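Local coordinates for hypothetical protein Atu0492 (Agrobacterium tumefaciens, PDB 2GMY) that is of unknown function but, as a member of the carboxymuconolactone decarboxylase family, is a putative AhpD-like antioxidant defence protein, at residues K2-Y7 and V138-Q143; R33-I38 and Q84-L89; A42-C48 and I130-R135. All coordinates share one frame; numbering follows the deposited sequence.

Interaction 1 (K2-Y7 and V138-Q143)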
loop_
_atom_site.group_PDB
_atom_site.type_symbol
_atom_site.label_atom_id
_atom_site.label_comp_id
_atom_site.label_asym_id
_atom_site.label_seq_id
_atom_site.Cartn_x
_atom_site.Cartn_y
_atom_site.Cartn_z
ATOM N N LYS A 2 -1.701 24.534 -14.467
ATOM C CA LYS A 2 -0.935 25.781 -14.194
ATOM C C LYS A 2 0.309 25.505 -13.343
ATOM O O LYS A 2 0.248 24.807 -12.327
ATOM C CB LYS A 2 -1.826 26.820 -13.504
ATOM C CG LYS A 2 -1.257 28.225 -13.520
ATOM C CD LYS A 2 -2.033 29.141 -12.592
ATOM C CE LYS A 2 -1.329 30.476 -12.424
ATOM N NZ LYS A 2 -1.874 31.213 -11.251
ATOM N N THR A 3 1.424 26.078 -13.777
ATOM C CA THR A 3 2.703 25.975 -13.090
ATOM C C THR A 3 2.650 26.691 -11.736
ATOM O O THR A 3 2.060 27.769 -11.608
ATOM C CB THR A 3 3.808 26.566 -13.984
ATOM O OG1 THR A 3 3.773 25.906 -15.259
ATOM C CG2 THR A 3 5.181 26.392 -13.372
ATOM N N ARG A 4 3.255 26.084 -10.720
ATOM C CA ARG A 4 3.269 26.678 -9.384
ATOM C C ARG A 4 4.383 27.711 -9.241
ATOM O O ARG A 4 4.142 28.839 -8.793
ATOM C CB ARG A 4 3.408 25.594 -8.307
ATOM C CG ARG A 4 2.169 24.732 -8.113
ATOM C CD ARG A 4 2.464 23.573 -7.173
ATOM N NE ARG A 4 1.258 22.852 -6.778
ATOM C CZ ARG A 4 1.253 21.641 -6.228
ATOM N NH1 ARG A 4 2.399 20.998 -6.018
ATOM N NH2 ARG A 4 0.100 21.060 -5.891
ATOM N N ILE A 5 5.601 27.318 -9.610
ATOM C CA ILE A 5 6.772 28.187 -9.527
ATOM C C ILE A 5 7.641 27.996 -10.769
ATOM O O ILE A 5 7.850 26.862 -11.215
ATOM C CB ILE A 5 7.636 27.895 -8.259
ATOM C CG1 ILE A 5 6.836 28.125 -6.972
ATOM C CG2 ILE A 5 8.896 28.770 -8.232
ATOM C CD1 ILE A 5 7.513 27.573 -5.724
ATOM N N ASN A 6 8.117 29.109 -11.331
ATOM C CA ASN A 6 9.189 29.084 -12.316
ATOM C C ASN A 6 10.487 28.953 -11.536
ATOM O O ASN A 6 11.073 29.951 -11.094
ATOM C CB ASN A 6 9.186 30.358 -13.165
ATOM C CG ASN A 6 10.189 30.307 -14.308
ATOM O OD1 ASN A 6 11.260 29.708 -14.195
ATOM N ND2 ASN A 6 9.846 30.953 -15.419
ATOM N N TYR A 7 10.917 27.713 -11.342
ATOM C CA TYR A 7 11.996 27.443 -10.402
ATOM C C TYR A 7 13.359 27.928 -10.895
ATOM O O TYR A 7 14.208 28.320 -10.091
ATOM C CB TYR A 7 12.014 25.966 -9.991
ATOM C CG TYR A 7 12.108 24.994 -11.137
ATOM C CD1 TYR A 7 13.350 24.597 -11.633
ATOM C CD2 TYR A 7 10.958 24.450 -11.715
ATOM C CE1 TYR A 7 13.452 23.702 -12.683
ATOM C CE2 TYR A 7 11.048 23.546 -12.768
ATOM C CZ TYR A 7 12.301 23.178 -13.248
ATOM O OH TYR A 7 12.418 22.285 -14.291
ATOM N N VAL A 138 7.050 17.635 -10.692
ATOM C CA VAL A 138 5.724 17.370 -10.141
ATOM C C VAL A 138 5.433 18.371 -9.016
ATOM O O VAL A 138 4.343 18.962 -8.954
ATOM C CB VAL A 138 5.587 15.909 -9.668
ATOM C CG1 VAL A 138 4.227 15.670 -9.016
ATOM C CG2 VAL A 138 5.774 14.964 -10.848
ATOM N N GLY A 139 6.415 18.565 -8.140
ATOM C CA GLY A 139 6.297 19.523 -7.051
ATOM C C GLY A 139 5.880 20.916 -7.496
ATOM O O GLY A 139 5.064 21.564 -6.831
ATOM N N PHE A 140 6.412 21.374 -8.626
ATOM C CA PHE A 140 6.101 22.732 -9.102
ATOM C C PHE A 140 5.118 22.746 -10.276
ATOM O O PHE A 140 4.923 23.781 -10.924
ATOM C CB PHE A 140 7.392 23.496 -9.426
ATOM C CG PHE A 140 8.324 23.629 -8.234
ATOM C CD1 PHE A 140 7.811 23.762 -6.946
ATOM C CD2 PHE A 140 9.701 23.613 -8.403
ATOM C CE1 PHE A 140 8.661 23.871 -5.840
ATOM C CE2 PHE A 140 10.561 23.734 -7.305
ATOM C CZ PHE A 140 10.037 23.865 -6.024
ATOM N N ARG A 141 4.508 21.593 -10.538
ATOM C CA ARG A 141 3.528 21.439 -11.612
ATOM C C ARG A 141 4.012 21.948 -12.985
ATOM O O ARG A 141 3.256 22.617 -13.708
ATOM C CB ARG A 141 2.197 22.114 -11.216
ATOM C CG ARG A 141 1.487 21.488 -10.000
ATOM C CD ARG A 141 0.961 20.093 -10.314
ATOM N NE ARG A 141 0.047 19.542 -9.304
ATOM C CZ ARG A 141 0.393 18.641 -8.385
ATOM N NH1 ARG A 141 1.647 18.200 -8.316
ATOM N NH2 ARG A 141 -0.512 18.176 -7.523
ATOM N N SER A 142 5.248 21.603 -13.353
ATOM C CA SER A 142 5.792 21.965 -14.666
ATOM C C SER A 142 4.911 21.383 -15.765
ATOM O O SER A 142 4.461 20.248 -15.663
ATOM C CB SER A 142 7.236 21.477 -14.808
ATOM O OG SER A 142 8.027 21.997 -13.758
ATOM N N GLN A 143 4.670 22.179 -16.811
ATOM C CA GLN A 143 3.769 21.806 -17.911
ATOM C C GLN A 143 4.551 21.511 -19.196
ATOM O O GLN A 143 5.260 22.383 -19.699
ATOM C CB GLN A 143 2.769 22.949 -18.173
ATOM C CG GLN A 143 1.885 23.300 -16.977
ATOM C CD GLN A 143 0.928 22.175 -16.614
ATOM O OE1 GLN A 143 0.132 21.729 -17.445
ATOM N NE2 GLN A 143 1.011 21.703 -15.371
HETATM O O HOH W 1 5.571 24.844 -16.867
HETATM O O HOH W 2 7.667 24.506 -13.203
#

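Interaction 2 (R33-I38 and Q84-L89)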
loop_
_atom_site.group_PDB
_atom_site.type_symbol
_atom_site.label_atom_id
_atom_site.label_comp_id
_atom_site.label_asym_id
_atom_site.label_seq_id
_atom_site.Cartn_x
_atom_site.Cartn_y
_atom_site.Cartn_z
ATOM N N ARG A 33 21.411 4.528 -24.199
ATOM C CA ARG A 33 20.214 3.698 -24.089
ATOM C C ARG A 33 19.834 3.445 -22.627
ATOM O O ARG A 33 18.649 3.486 -22.267
ATOM C CB ARG A 33 20.417 2.367 -24.805
ATOM C CG ARG A 33 19.186 1.493 -24.718
ATOM C CD ARG A 33 19.354 0.129 -25.356
ATOM N NE ARG A 33 20.424 -0.667 -24.769
ATOM C CZ ARG A 33 21.607 -0.855 -25.341
ATOM N NH1 ARG A 33 21.871 -0.289 -26.514
ATOM N NH2 ARG A 33 22.527 -1.609 -24.745
ATOM N N PHE A 34 20.840 3.207 -21.793
ATOM C CA PHE A 34 20.607 2.945 -20.364
ATOM C C PHE A 34 20.190 4.221 -19.630
ATOM O O PHE A 34 19.342 4.183 -18.725
ATOM C CB PHE A 34 21.841 2.315 -19.709
ATOM C CG PHE A 34 22.237 0.979 -20.304
ATOM C CD1 PHE A 34 21.270 0.059 -20.728
ATOM C CD2 PHE A 34 23.582 0.631 -20.408
ATOM C CE1 PHE A 34 21.643 -1.185 -21.273
ATOM C CE2 PHE A 34 23.959 -0.602 -20.949
ATOM C CZ PHE A 34 22.981 -1.507 -21.380
ATOM N N ILE A 35 20.784 5.349 -20.019
ATOM C CA ILE A 35 20.394 6.634 -19.447
ATOM C C ILE A 35 18.927 6.932 -19.794
ATOM O O ILE A 35 18.138 7.306 -18.917
ATOM C CB ILE A 35 21.344 7.771 -19.890
ATOM C CG1 ILE A 35 22.759 7.493 -19.371
ATOM C CG2 ILE A 35 20.829 9.121 -19.366
ATOM C CD1 ILE A 35 23.801 8.526 -19.845
ATOM N N HIS A 36 18.556 6.738 -21.059
ATOM C CA HIS A 36 17.159 6.913 -21.478
ATOM C C HIS A 36 16.204 6.025 -20.687
ATOM O O HIS A 36 15.154 6.472 -20.227
ATOM C CB HIS A 36 16.995 6.582 -22.958
ATOM C CG HIS A 36 17.700 7.533 -23.865
ATOM N ND1 HIS A 36 17.688 8.895 -23.660
ATOM C CD2 HIS A 36 18.415 7.324 -24.996
ATOM C CE1 HIS A 36 18.374 9.486 -24.625
ATOM N NE2 HIS A 36 18.827 8.555 -25.445
ATOM N N LEU A 37 16.576 4.764 -20.549
ATOM C CA LEU A 37 15.768 3.783 -19.826
ATOM C C LEU A 37 15.562 4.197 -18.371
ATOM O O LEU A 37 14.444 4.136 -17.845
ATOM C CB LEU A 37 16.475 2.428 -19.902
ATOM C CG LEU A 37 15.788 1.249 -19.221
ATOM C CD1 LEU A 37 16.235 -0.027 -19.902
ATOM C CD2 LEU A 37 16.060 1.218 -17.702
ATOM N N ILE A 38 16.651 4.570 -17.706
ATOM C CA ILE A 38 16.577 5.010 -16.309
ATOM C C ILE A 38 15.632 6.208 -16.172
ATOM O O ILE A 38 14.759 6.228 -15.285
ATOM C CB ILE A 38 17.984 5.382 -15.775
ATOM C CG1 ILE A 38 18.827 4.129 -15.576
ATOM C CG2 ILE A 38 17.864 6.210 -14.494
ATOM C CD1 ILE A 38 20.340 4.430 -15.509
ATOM N N GLN A 84 19.729 -7.823 -19.907
ATOM C CA GLN A 84 20.460 -6.716 -19.300
ATOM C C GLN A 84 19.523 -5.547 -18.980
ATOM O O GLN A 84 19.578 -4.995 -17.882
ATOM C CB GLN A 84 21.564 -6.232 -20.225
ATOM C CG GLN A 84 22.400 -5.125 -19.619
ATOM C CD GLN A 84 23.587 -4.760 -20.488
ATOM O OE1 GLN A 84 23.494 -4.758 -21.717
ATOM N NE2 GLN A 84 24.706 -4.407 -19.845
ATOM N N GLU A 85 18.680 -5.172 -19.943
ATOM C CA GLU A 85 17.682 -4.106 -19.703
ATOM C C GLU A 85 16.744 -4.472 -18.551
ATOM O O GLU A 85 16.413 -3.615 -17.708
ATOM C CB GLU A 85 16.866 -3.813 -20.962
ATOM C CG GLU A 85 17.692 -3.120 -22.023
ATOM C CD GLU A 85 16.967 -2.956 -23.351
ATOM O OE1 GLU A 85 16.169 -3.843 -23.727
ATOM O OE2 GLU A 85 17.212 -1.935 -24.024
ATOM N N ARG A 86 16.308 -5.732 -18.507
ATOM C CA ARG A 86 15.466 -6.179 -17.394
ATOM C C ARG A 86 16.148 -6.061 -16.044
ATOM O O ARG A 86 15.512 -5.708 -15.047
ATOM C CB ARG A 86 14.966 -7.612 -17.587
ATOM C CG ARG A 86 14.039 -7.742 -18.760
ATOM C CD ARG A 86 13.533 -9.175 -18.900
ATOM N NE ARG A 86 12.564 -9.514 -17.854
ATOM C CZ ARG A 86 11.285 -9.132 -17.858
ATOM N NH1 ARG A 86 10.794 -8.405 -18.861
ATOM N NH2 ARG A 86 10.496 -9.475 -16.846
ATOM N N ALA A 87 17.446 -6.359 -16.012
ATOM C CA ALA A 87 18.215 -6.257 -14.782
ATOM C C ALA A 87 18.239 -4.799 -14.335
ATOM O O ALA A 87 18.024 -4.480 -13.169
ATOM C CB ALA A 87 19.616 -6.764 -15.019
ATOM N N LEU A 88 18.481 -3.905 -15.283
ATOM C CA LEU A 88 18.512 -2.482 -14.984
ATOM C C LEU A 88 17.135 -1.984 -14.526
ATOM O O LEU A 88 17.032 -1.302 -13.517
ATOM C CB LEU A 88 18.991 -1.707 -16.217
ATOM C CG LEU A 88 19.100 -0.185 -16.106
ATOM C CD1 LEU A 88 19.893 0.250 -14.872
ATOM C CD2 LEU A 88 19.713 0.390 -17.390
ATOM N N LEU A 89 16.083 -2.357 -15.257
ATOM C CA LEU A 89 14.705 -1.952 -14.908
ATOM C C LEU A 89 14.324 -2.381 -13.485
ATOM O O LEU A 89 13.722 -1.609 -12.730
ATOM C CB LEU A 89 13.712 -2.515 -15.926
ATOM C CG LEU A 89 13.709 -1.775 -17.264
ATOM C CD1 LEU A 89 13.172 -2.652 -18.388
ATOM C CD2 LEU A 89 12.929 -0.455 -17.163
#

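Interaction 3 (A42-C48 and I130-R135)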
loop_
_atom_site.group_PDB
_atom_site.type_symbol
_atom_site.label_atom_id
_atom_site.label_comp_id
_atom_site.label_asym_id
_atom_site.label_seq_id
_atom_site.Cartn_x
_atom_site.Cartn_y
_atom_site.Cartn_z
ATOM N N ALA A 42 11.845 5.728 -14.353
ATOM C CA ALA A 42 11.655 6.403 -13.065
ATOM C C ALA A 42 10.567 7.468 -13.174
ATOM O O ALA A 42 9.741 7.628 -12.269
ATOM C CB ALA A 42 12.971 6.998 -12.557
ATOM N N SER A 43 10.567 8.190 -14.298
ATOM C CA SER A 43 9.551 9.224 -14.513
ATOM C C SER A 43 8.129 8.654 -14.562
ATOM O O SER A 43 7.195 9.256 -14.019
ATOM C CB SER A 43 9.862 10.020 -15.783
ATOM O OG SER A 43 11.107 10.686 -15.642
ATOM N N ILE A 44 7.968 7.494 -15.194
ATOM C CA ILE A 44 6.667 6.833 -15.215
ATOM C C ILE A 44 6.253 6.472 -13.774
ATOM O O ILE A 44 5.124 6.765 -13.341
ATOM C CB ILE A 44 6.681 5.602 -16.117
ATOM C CG1 ILE A 44 6.812 6.033 -17.583
ATOM C CG2 ILE A 44 5.400 4.788 -15.947
ATOM C CD1 ILE A 44 7.230 4.892 -18.527
ATOM N N ILE A 45 7.159 5.852 -13.025
ATOM C CA ILE A 45 6.825 5.441 -11.654
ATOM C C ILE A 45 6.377 6.637 -10.838
ATOM O O ILE A 45 5.390 6.576 -10.078
ATOM C CB ILE A 45 8.033 4.782 -10.975
ATOM C CG1 ILE A 45 8.359 3.458 -11.668
ATOM C CG2 ILE A 45 7.766 4.573 -9.487
ATOM C CD1 ILE A 45 9.664 2.838 -11.214
ATOM N N ASN A 46 7.121 7.731 -10.993
ATOM C CA ASN A 46 6.875 8.931 -10.195
ATOM C C ASN A 46 5.719 9.798 -10.686
ATOM O O ASN A 46 5.437 10.822 -10.071
ATOM C CB ASN A 46 8.141 9.758 -10.071
ATOM C CG ASN A 46 9.143 9.128 -9.138
ATOM O OD1 ASN A 46 8.771 8.428 -8.186
ATOM N ND2 ASN A 46 10.420 9.360 -9.412
ATOM N N GLY A 47 5.085 9.408 -11.792
ATOM C CA GLY A 47 3.911 10.131 -12.287
ATOM C C GLY A 47 4.263 11.462 -12.950
ATOM O O GLY A 47 3.406 12.353 -13.078
ATOM N N CYS A 48 5.512 11.603 -13.383
ATOM C CA CYS A 48 5.980 12.894 -13.892
ATOM C C CYS A 48 5.770 13.016 -15.403
ATOM O O CYS A 48 6.620 12.578 -16.199
ATOM C CB CYS A 48 7.446 13.110 -13.535
ATOM S SG CYS A 48 7.953 14.803 -13.941
ATOM N N ILE A 130 17.269 11.584 -11.735
ATOM C CA ILE A 130 15.930 11.701 -12.318
ATOM C C ILE A 130 14.897 11.804 -11.202
ATOM O O ILE A 130 13.912 12.521 -11.326
ATOM C CB ILE A 130 15.606 10.569 -13.337
ATOM C CG1 ILE A 130 14.239 10.809 -14.002
ATOM C CG2 ILE A 130 15.743 9.199 -12.701
ATOM C CD1 ILE A 130 14.141 12.153 -14.780
ATOM N N ASN A 131 15.148 11.119 -10.087
ATOM C CA ASN A 131 14.219 11.208 -8.967
ATOM C C ASN A 131 14.120 12.641 -8.412
ATOM O O ASN A 131 13.066 13.060 -7.921
ATOM C CB ASN A 131 14.579 10.195 -7.880
ATOM C CG ASN A 131 13.849 8.888 -8.078
ATOM O OD1 ASN A 131 12.718 8.716 -7.617
ATOM N ND2 ASN A 131 14.471 7.967 -8.806
ATOM N N THR A 132 15.220 13.391 -8.531
ATOM C CA THR A 132 15.234 14.801 -8.161
ATOM C C THR A 132 14.434 15.628 -9.178
ATOM O O THR A 132 13.552 16.406 -8.795
ATOM C CB THR A 132 16.673 15.308 -7.989
ATOM O OG1 THR A 132 17.228 14.706 -6.804
ATOM C CG2 THR A 132 16.700 16.830 -7.816
ATOM N N TRP A 133 14.726 15.468 -10.466
ATOM C CA TRP A 133 13.960 16.201 -11.486
ATOM C C TRP A 133 12.462 15.912 -11.375
ATOM O O TRP A 133 11.639 16.825 -11.477
ATOM C CB TRP A 133 14.431 15.857 -12.898
ATOM C CG TRP A 133 15.743 16.444 -13.289
ATOM C CD1 TRP A 133 16.880 15.759 -13.617
ATOM C CD2 TRP A 133 16.056 17.838 -13.434
ATOM N NE1 TRP A 133 17.886 16.644 -13.950
ATOM C CE2 TRP A 133 17.406 17.924 -13.843
ATOM C CE3 TRP A 133 15.325 19.021 -13.253
ATOM C CZ2 TRP A 133 18.050 19.162 -14.080
ATOM C CZ3 TRP A 133 15.960 20.249 -13.481
ATOM C CH2 TRP A 133 17.310 20.306 -13.889
ATOM N N ASN A 134 12.096 14.645 -11.176
ATOM C CA ASN A 134 10.670 14.294 -11.017
ATOM C C ASN A 134 10.009 15.040 -9.852
ATOM O O ASN A 134 8.862 15.498 -9.952
ATOM C CB ASN A 134 10.487 12.794 -10.812
ATOM C CG ASN A 134 10.884 11.952 -12.032
ATOM O OD1 ASN A 134 11.003 12.436 -13.182
ATOM N ND2 ASN A 134 11.063 10.668 -11.786
ATOM N N ARG A 135 10.731 15.142 -8.738
ATOM C CA ARG A 135 10.201 15.839 -7.568
ATOM C C ARG A 135 10.045 17.336 -7.799
ATOM O O ARG A 135 9.066 17.942 -7.356
ATOM C CB ARG A 135 11.070 15.533 -6.344
ATOM C CG ARG A 135 10.835 14.113 -5.855
ATOM C CD ARG A 135 11.849 13.588 -4.835
ATOM N NE ARG A 135 11.317 12.345 -4.266
ATOM C CZ ARG A 135 11.358 11.162 -4.882
ATOM N NH1 ARG A 135 11.947 11.028 -6.079
ATOM N NH2 ARG A 135 10.804 10.107 -4.302
HETATM O O HOH W 3 9.927 7.792 -5.857
#

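Interaction 1 (K2-Y7 and V138-Q143)
Arg4 NH1 donates to Gly139 O over 2.8 Å, with an N-H...O angle of 159°. The oxygen lies at the edge of the guanidinium, close to its plane, whereas the donor stands above the carbonyl plane. One residue further along, Arg4 N reaches Phe140 O at 2.9 Å, so backbone and side chain of one arginine hold two successive carbonyls. The extended run of Arg4 from CG to NE lays its guanidinium flat on that of Arg141, centres 3.8 Å apart and planes at 26°. Arg141, bent back at chi2 (-68°), brings NH1 to Val138 O, which also accepts from Arg141 N on its other face. That backbone bond belongs to the Schellman motif ending the helix, with Arg141 as C-prime residue. Beyond the polar patch, Ile5 CD1 touches Phe140 CE1 at 3.9 Å, and Tyr7 CD2 comes within 3.6 Å of Phe140 CD2. One water joins Thr3 OG1 to Gln143 N, and another joins Ile5 O to Ser142 OG. Arg4 also makes a salt bridge to Asp105 of the second subunit, while Arg141 NH1 donates to Gly102 O of the same subunit. Stacking of two like-charged groups is thus probably made tolerable by carbonyl oxygens and a carboxylate, so the N-terminal arm, the helix C terminus and the subunit interface share one polar network.

Interaction 2 (R33-I38 and Q84-L89)
Glu85 crosses Leu37 at a slant before it meets Arg33. Its CB and CG each lie 4.0 Å from Leu37 CD1, and the chain is extended beyond CG (chi2 173°), which carries the carboxylate out to the arginine. There OE2 makes a van der Waals approach to Arg33 CD at 3.3 Å and a long salt bridge, not a hydrogen bond, to Arg33 NE at 3.5 Å; the two side chains cross nearly at right angles. Thr82 N at OE1 and Trp68 NE1 at OE2 also hold the carboxylate, and Arg33 NH1 has a second acidic partner in Glu31. Beside this polar end, Gln84 brings OE1 to the edge of the Phe34 ring, 3.3 Å from CZ. Leu88 and Leu89 supply the apolar part: Leu37 CD2 meets Leu88 CG at 3.7 Å and Leu89 CD2 at 3.6 Å, and Leu88 CD2 packs against Phe34 CB. The axes of segments 33-38 and 84-89 come within 10.6 Å at a crossing angle of -40°. Helix 117-139 adjoins the pair through Ile38 and Leu88, helix 66-70 reaches Arg33 and Leu37 through Trp68, and Phe115 meets Phe34 edge-to-face, so the apolar side is buried among helices while Arg33 and Gln84 stay partly exposed.

Interaction 3 (A42-C48 and I130-R135)
The first torsion of Asn46 (chi1 -73°), with CG beside the backbone N, carries its amide to Asn131. Asn46 ND2 donates to Asn131 OD1 at 3.0 Å (N-H...O 163°), the acceptor in the amide plane of Asn46 and the donor above the carbonyl plane of Asn131. The same OD1 takes a bond from Arg135 NH1 at 2.9 Å, in the carbonyl plane and on a lone pair, while Asn131 ND2 donates to Ile127 O. Two donors therefore grip one buried oxygen. Asn46 ND2 also lies 2.8 Å from Asn134 ND2, no hydrogen bond between two donors, so the OD1/ND2 assignment of Asn134 is doubtful. That doubt, and Lys39 O as rival acceptor, leave the 3.0 Å approach of Ser43 OG to Asn134 OD1 unsettled. A water accepts from Arg135 NH2, itself also bonded to Thr96 O of the second subunit, and lies 2.7 Å from Asn46 OD1, to which it may donate. Ala42 CB packs on Ile130 CG2, and Cys48 CB approaches the Asn134 amide. Gly47 closes helix 32-45 in a Schellman motif and Cys48 N-caps helix 49-61. Cys48, Cys51 and His55 form a Cys-X-X-Cys pattern plus histidine, as in AhpD-like proteins, consistent with a redox site.

Starting from the N terminus, residues 2-7 meet 138-143 in interaction 1, closing a loop of 130 intervening residues, most of them helical. Interactions 2 and 3 both nest inside it. Helix 32-45 contributes 33-38 and then, with the turn that follows it, 42-48; their partners, 84-89 and 130-135, follow in the same order, so these two contacts cross along the chain. Helix 32-45 is thereby joined to helix 83-96 near one end and to helix 117-139 near the other. Helix 117-139 in turn connects interactions 3 and 1, where Val138 CG2 packs on Cys48 CB at 3.7 Å. Interactions 1 and 2 lie on opposite sides of the chain's centre, their centres about 28 Å apart.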